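Local coordinates for protein ribonuclease S-F11 (Nicotiana alata, PDB 1IOO) that cleaves RNA as a secreted T2-family ribonuclease of the tobacco style, where it is associated with gametophytic self-incompatibility, the rejection of self pollen, at residues T56-M59 / L60-D64; E73-Y76 / G77-Q81; R98-Q101 / N102-F105. All blocks are in the same frame, centred on the assembly; numbering follows the deposited sequence.

Contact 1. Residues T56-M59 / L60-D64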
# COMPACT_ATOMS: atom_id res chain seq x y z
N THR A 56 -8.78 0.72 19.51
CA THR A 56 -9.18 1.91 20.25
C THR A 56 -7.96 2.77 20.56
O THR A 56 -6.83 2.37 20.29
CB THR A 56 -9.86 1.57 21.60
OG1 THR A 56 -8.94 0.85 22.43
CG2 THR A 56 -11.11 0.74 21.38
N GLY A 57 -8.21 3.95 21.10
CA GLY A 57 -7.13 4.84 21.50
C GLY A 57 -6.06 5.22 20.49
O GLY A 57 -6.36 5.63 19.37
N LYS A 58 -4.80 5.08 20.90
CA LYS A 58 -3.67 5.45 20.06
C LYS A 58 -3.63 4.67 18.75
O LYS A 58 -3.49 5.26 17.68
CB LYS A 58 -2.34 5.25 20.80
CG LYS A 58 -1.13 5.72 20.00
CD LYS A 58 0.17 5.44 20.74
CE LYS A 58 1.38 5.97 19.99
NZ LYS A 58 1.56 5.32 18.65
N MET A 59 -3.73 3.35 18.84
CA MET A 59 -3.69 2.52 17.63
C MET A 59 -4.77 2.95 16.65
O MET A 59 -4.54 3.01 15.44
CB MET A 59 -3.85 1.04 17.98
CG MET A 59 -3.80 0.10 16.77
SD MET A 59 -2.26 0.18 15.80
CE MET A 59 -1.37 -1.20 16.49
N LEU A 60 -5.96 3.25 17.18
CA LEU A 60 -7.06 3.68 16.34
C LEU A 60 -6.73 5.01 15.65
O LEU A 60 -6.95 5.16 14.45
CB LEU A 60 -8.35 3.80 17.16
CG LEU A 60 -9.58 4.36 16.44
CD1 LEU A 60 -9.83 3.62 15.13
CD2 LEU A 60 -10.78 4.22 17.36
N ASN A 61 -6.20 5.96 16.40
CA ASN A 61 -5.84 7.25 15.82
C ASN A 61 -4.72 7.10 14.80
O ASN A 61 -4.72 7.76 13.76
CB ASN A 61 -5.40 8.24 16.90
CG ASN A 61 -6.55 8.72 17.75
OD1 ASN A 61 -7.66 8.94 17.25
ND2 ASN A 61 -6.30 8.90 19.04
N ASP A 62 -3.76 6.23 15.10
CA ASP A 62 -2.65 6.00 14.19
C ASP A 62 -3.12 5.39 12.88
O ASP A 62 -2.70 5.82 11.80
CB ASP A 62 -1.59 5.08 14.82
CG ASP A 62 -0.78 5.76 15.91
OD1 ASP A 62 -0.74 7.01 15.95
OD2 ASP A 62 -0.16 5.04 16.73
N LEU A 63 -4.01 4.41 12.97
CA LEU A 63 -4.50 3.73 11.78
C LEU A 63 -5.41 4.63 10.96
O LEU A 63 -5.36 4.61 9.73
CB LEU A 63 -5.23 2.44 12.15
CG LEU A 63 -4.29 1.32 12.61
CD1 LEU A 63 -5.12 0.17 13.17
CD2 LEU A 63 -3.41 0.87 11.45
N ASP A 64 -6.24 5.43 11.62
CA ASP A 64 -7.14 6.31 10.88
C ASP A 64 -6.36 7.29 10.01
O ASP A 64 -6.83 7.71 8.96
CB ASP A 64 -8.08 7.08 11.79
CG ASP A 64 -9.08 7.90 11.01
OD1 ASP A 64 -8.99 9.14 11.00
OD2 ASP A 64 -9.95 7.28 10.37
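K58 NZ and D62 OD2 meet at 2.6 Å in a salt bridge spanning one turn of helix 57-66, an i to i+4 pair on the surface of this T2 ribonuclease. The bond uses the syn lone pair of OD2, on the side of D62 OD1. The lysine chain runs out with CG anti to the backbone N (chi1 -176°) and stays extended until chi4, where a bend to -62° turns the ammonium group back to the carboxylate. On the way its CG passes 3.5 Å from D62 OD2. An asparagine in place of D62 would probably leave the K58 ammonium without its countercharge and set the end of the lysine free to swing. Beneath the bridge the helical bonds run on: D62 N donates to K58 O at 2.8 Å, N61 N to G57 O in the carbonyl plane, and L63 N to M59 O, while the first of the series, L60 N to T56 O, is weak. The positive phi at G57 favours glycine. N61 OD1 is held by R78 of helix 74-80. Leucines and the methionine pack inward: L60 and L63 on W84 of helix 82-92, M59 and L63 on L109 of helix 101-113. Within the helix, M59 bends at chi2 (59°), bringing its sulfur across the L63 side chain. M59 CG lies 3.8 Å from L63 CD1, and M59 SD is 3.9 Å from both L63 CG and L63 CD1.

Contact 2. Residues E73-Y76 / G77-Q81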
# COMPACT_ATOMS: atom_id res chain seq x y z
N GLU A 73 -17.01 6.95 5.73
CA GLU A 73 -17.06 8.11 6.60
C GLU A 73 -16.14 7.88 7.79
O GLU A 73 -15.92 6.73 8.19
CB GLU A 73 -18.49 8.33 7.09
CG GLU A 73 -19.51 8.71 6.02
CD GLU A 73 -20.23 7.50 5.40
OE1 GLU A 73 -21.39 7.68 4.96
OE2 GLU A 73 -19.65 6.40 5.34
N GLN A 74 -15.61 8.95 8.36
CA GLN A 74 -14.70 8.83 9.49
C GLN A 74 -15.33 8.10 10.68
O GLN A 74 -14.70 7.23 11.27
CB GLN A 74 -14.21 10.22 9.94
CG GLN A 74 -13.25 10.15 11.11
CD GLN A 74 -12.52 11.46 11.33
OE1 GLN A 74 -12.98 12.52 10.90
NE2 GLN A 74 -11.38 11.39 12.01
N ASP A 75 -16.57 8.45 11.03
CA ASP A 75 -17.22 7.81 12.17
C ASP A 75 -17.37 6.31 11.95
O ASP A 75 -16.97 5.51 12.80
CB ASP A 75 -18.58 8.45 12.46
CG ASP A 75 -19.24 7.89 13.71
OD1 ASP A 75 -18.52 7.55 14.68
OD2 ASP A 75 -20.48 7.78 13.74
N TYR A 76 -17.94 5.92 10.81
CA TYR A 76 -18.11 4.50 10.52
C TYR A 76 -16.76 3.79 10.45
O TYR A 76 -16.59 2.68 10.96
CB TYR A 76 -18.85 4.31 9.18
CG TYR A 76 -19.27 2.88 8.96
CD1 TYR A 76 -20.44 2.39 9.55
CD2 TYR A 76 -18.48 2.00 8.22
CE1 TYR A 76 -20.80 1.06 9.42
CE2 TYR A 76 -18.84 0.66 8.09
CZ TYR A 76 -20.00 0.20 8.69
OH TYR A 76 -20.35 -1.13 8.58
N GLY A 77 -15.79 4.44 9.82
CA GLY A 77 -14.47 3.86 9.72
C GLY A 77 -13.84 3.57 11.08
O GLY A 77 -13.31 2.49 11.31
N ARG A 78 -13.92 4.54 11.98
CA ARG A 78 -13.33 4.41 13.31
C ARG A 78 -14.08 3.43 14.19
O ARG A 78 -13.48 2.75 15.03
CB ARG A 78 -13.30 5.77 14.01
CG ARG A 78 -12.29 6.77 13.44
CD ARG A 78 -12.40 8.10 14.17
NE ARG A 78 -12.09 7.95 15.59
CZ ARG A 78 -10.86 8.01 16.09
NH1 ARG A 78 -9.82 8.21 15.28
NH2 ARG A 78 -10.66 7.83 17.39
N THR A 79 -15.39 3.34 13.99
CA THR A 79 -16.23 2.48 14.81
C THR A 79 -16.29 1.04 14.31
O THR A 79 -16.01 0.11 15.07
CB THR A 79 -17.68 3.03 14.88
OG1 THR A 79 -17.67 4.35 15.42
CG2 THR A 79 -18.54 2.14 15.78
N GLU A 80 -16.62 0.85 13.04
CA GLU A 80 -16.80 -0.49 12.50
C GLU A 80 -15.54 -1.02 11.80
O GLU A 80 -15.46 -2.22 11.50
CB GLU A 80 -18.01 -0.54 11.57
CG GLU A 80 -19.30 -0.05 12.24
CD GLU A 80 -19.53 -0.66 13.61
OE1 GLU A 80 -19.29 -1.87 13.79
OE2 GLU A 80 -19.96 0.08 14.52
N GLN A 81 -14.59 -0.14 11.50
CA GLN A 81 -13.30 -0.54 10.92
C GLN A 81 -13.46 -1.62 9.83
O GLN A 81 -12.76 -2.64 9.82
CB GLN A 81 -12.42 -1.05 12.08
CG GLN A 81 -12.33 0.00 13.20
CD GLN A 81 -11.63 -0.45 14.46
OE1 GLN A 81 -10.88 -1.43 14.48
NE2 GLN A 81 -11.86 0.29 15.54
O HOH W 1 -9.34 10.04 13.49
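G77 N donates to E73 O at 2.8 Å, the first bond of the short helix 74-80, in which E73 holds the N-cap position. A CB on G77 would come tight against E73 O, and the G77 carbonyl accepts from NE2 of Q69, a residue assigned by similarity to RNA binding. R78 follows, its N bonded to Q74 O. The two side chains run side by side and point the same way, R78 CD resting 3.8 Å from Q74 CG, with amide and guanidinium planes 73° apart. A water joins their ends, accepting from Q74 NE2 at 2.9 Å and weakly from R78 NH1, which also donates to N61 of helix 57-66. At T79 both N and OG1 donate to D75 O, each at 2.9 Å; the hydroxyl comes from above the carbonyl plane, 37° out of it. E80 N closes the next turn on Y76 O, and its side chain crosses the tyrosine at about a right angle, laying CG over one face of the ring, 3.8 Å from the centroid, as a CH-pi contact. At Q81 phi turns positive and the helix ends; NE2 turns back to R78 O at 3.0 Å, while OE1 accepts from Y52. D75 O thus serves two donors of one threonine, and E80 offers Y76 a methylene rather than its charge, the carboxylate being lifted away from the ring plane, past the rim.

Contact 3. Residues R98-Q101 / N102-F105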
# COMPACT_ATOMS: atom_id res chain seq x y z
N ARG A 98 4.11 -15.48 12.81
CA ARG A 98 5.02 -14.45 13.28
C ARG A 98 4.28 -13.24 13.84
O ARG A 98 4.86 -12.46 14.61
CB ARG A 98 5.91 -13.96 12.13
CG ARG A 98 6.82 -15.00 11.50
CD ARG A 98 7.77 -14.31 10.52
NE ARG A 98 8.69 -15.22 9.85
CZ ARG A 98 8.33 -16.11 8.93
NH1 ARG A 98 7.06 -16.21 8.56
NH2 ARG A 98 9.25 -16.89 8.37
N TYR A 99 3.01 -13.08 13.48
CA TYR A 99 2.29 -11.88 13.92
C TYR A 99 0.90 -12.18 14.46
O TYR A 99 0.27 -13.17 14.12
CB TYR A 99 2.11 -10.91 12.75
CG TYR A 99 3.38 -10.60 12.01
CD1 TYR A 99 3.75 -11.33 10.89
CD2 TYR A 99 4.26 -9.63 12.49
CE1 TYR A 99 4.97 -11.11 10.26
CE2 TYR A 99 5.47 -9.40 11.88
CZ TYR A 99 5.82 -10.15 10.77
OH TYR A 99 7.06 -9.95 10.19
N ASN A 100 0.46 -11.30 15.35
CA ASN A 100 -0.90 -11.31 15.83
C ASN A 100 -1.59 -10.07 15.29
O ASN A 100 -0.96 -9.30 14.57
CB ASN A 100 -0.97 -11.38 17.37
CG ASN A 100 -0.19 -10.27 18.05
OD1 ASN A 100 -0.37 -9.09 17.75
ND2 ASN A 100 0.67 -10.65 18.99
N GLN A 101 -2.86 -9.85 15.61
CA GLN A 101 -3.53 -8.68 15.06
C GLN A 101 -2.78 -7.39 15.37
O GLN A 101 -2.57 -6.55 14.50
CB GLN A 101 -4.96 -8.56 15.57
CG GLN A 101 -5.72 -7.45 14.85
CD GLN A 101 -7.09 -7.22 15.42
OE1 GLN A 101 -7.78 -8.17 15.81
NE2 GLN A 101 -7.52 -5.96 15.47
N ASN A 102 -2.36 -7.25 16.62
CA ASN A 102 -1.67 -6.04 17.06
C ASN A 102 -0.31 -5.86 16.38
O ASN A 102 0.01 -4.75 15.96
CB ASN A 102 -1.49 -6.06 18.58
CG ASN A 102 -2.79 -5.81 19.32
OD1 ASN A 102 -2.87 -5.99 20.54
ND2 ASN A 102 -3.82 -5.39 18.59
N THR A 103 0.48 -6.92 16.28
CA THR A 103 1.80 -6.78 15.67
C THR A 103 1.73 -6.72 14.15
O THR A 103 2.63 -6.18 13.51
CB THR A 103 2.76 -7.87 16.14
OG1 THR A 103 2.23 -9.15 15.82
CG2 THR A 103 2.95 -7.77 17.65
N TYR A 104 0.66 -7.25 13.57
CA TYR A 104 0.48 -7.15 12.13
C TYR A 104 0.21 -5.70 11.73
O TYR A 104 0.88 -5.15 10.85
CB TYR A 104 -0.68 -8.05 11.68
CG TYR A 104 -1.12 -7.83 10.24
CD1 TYR A 104 -2.26 -7.09 9.95
CD2 TYR A 104 -0.39 -8.37 9.18
CE1 TYR A 104 -2.69 -6.90 8.64
CE2 TYR A 104 -0.81 -8.19 7.85
CZ TYR A 104 -1.97 -7.45 7.59
OH TYR A 104 -2.40 -7.25 6.30
N PHE A 105 -0.74 -5.07 12.40
CA PHE A 105 -1.02 -3.67 12.12
C PHE A 105 0.14 -2.78 12.58
O PHE A 105 0.46 -1.79 11.93
CB PHE A 105 -2.34 -3.23 12.75
CG PHE A 105 -3.54 -3.68 11.96
CD1 PHE A 105 -4.15 -4.91 12.21
CD2 PHE A 105 -4.03 -2.89 10.93
CE1 PHE A 105 -5.21 -5.35 11.44
CE2 PHE A 105 -5.10 -3.32 10.14
CZ PHE A 105 -5.70 -4.56 10.40
O HOH W 2 4.08 -11.04 16.79
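N100 and T103 stand at about a right angle and exchange bonds in a capping box at the start of helix 101-113. T103 N donates to N100 OD1 at 2.8 Å from 33° outside the plane of the amide carbonyl, and N100 N returns the bond to T103 OG1, also at 2.8 Å. The torsions allow this: N100 CG lies between its backbone N and carbonyl carbon (chi1 55°), and T103 OG1 takes the same place on its own residue. The hydroxyl also shares a water with R98 O. Y99 crosses T103 obliquely, its CB 3.5 Å from T103 OG1, which sits at the ring edge; on one face of the same ring lies R98 CB. Y99 CB also packs on Y104 CB at 4.1 Å. Q101 crosses F105 obliquely, amide and ring planes 68° apart, and Q101 O lies in plane at the ring edge, 3.2 Å from F105 CD1. The same carbonyl accepts F105 N, while Y104 N bonds to N100 O. Y104 CD1 stands 3.6 Å above one F105 ring face, toward the rim, and F105 CD1 lies in plane at the Y104 ring edge. Outward, Y104 OH bonds to L34 O of strand 30-37 and its side chain touches H91, the experimentally identified proton acceptor on helix 82-92. F105 meets F55 edge-to-face, Q101 NE2 reaches S53 O, and Q101 packs on Y88 of helix 82-92.

In the fold
The three contacts follow one another along the chain: contact 1 on helix 57-66, contact 2 on helix 74-80, contact 3 where a loop enters helix 101-113. Contact 1 is the middle piece in space. Its centre lies 11 Å from that of contact 2, joined by a probable hydrogen bond between N61 OD1 and R78 NH1, with L60 CD2 packing on R78 NH2; it is 15 Å from contact 3, where L63 CD2 meets F105 CD2 and M59 CE meets N102 O. Contacts 2 and 3 do not touch, their nearest atoms about 6 Å apart. Together they belong to the helical part of the T2 fold, with Y104 of contact 3 touching the catalytic H91 of helix 82-92.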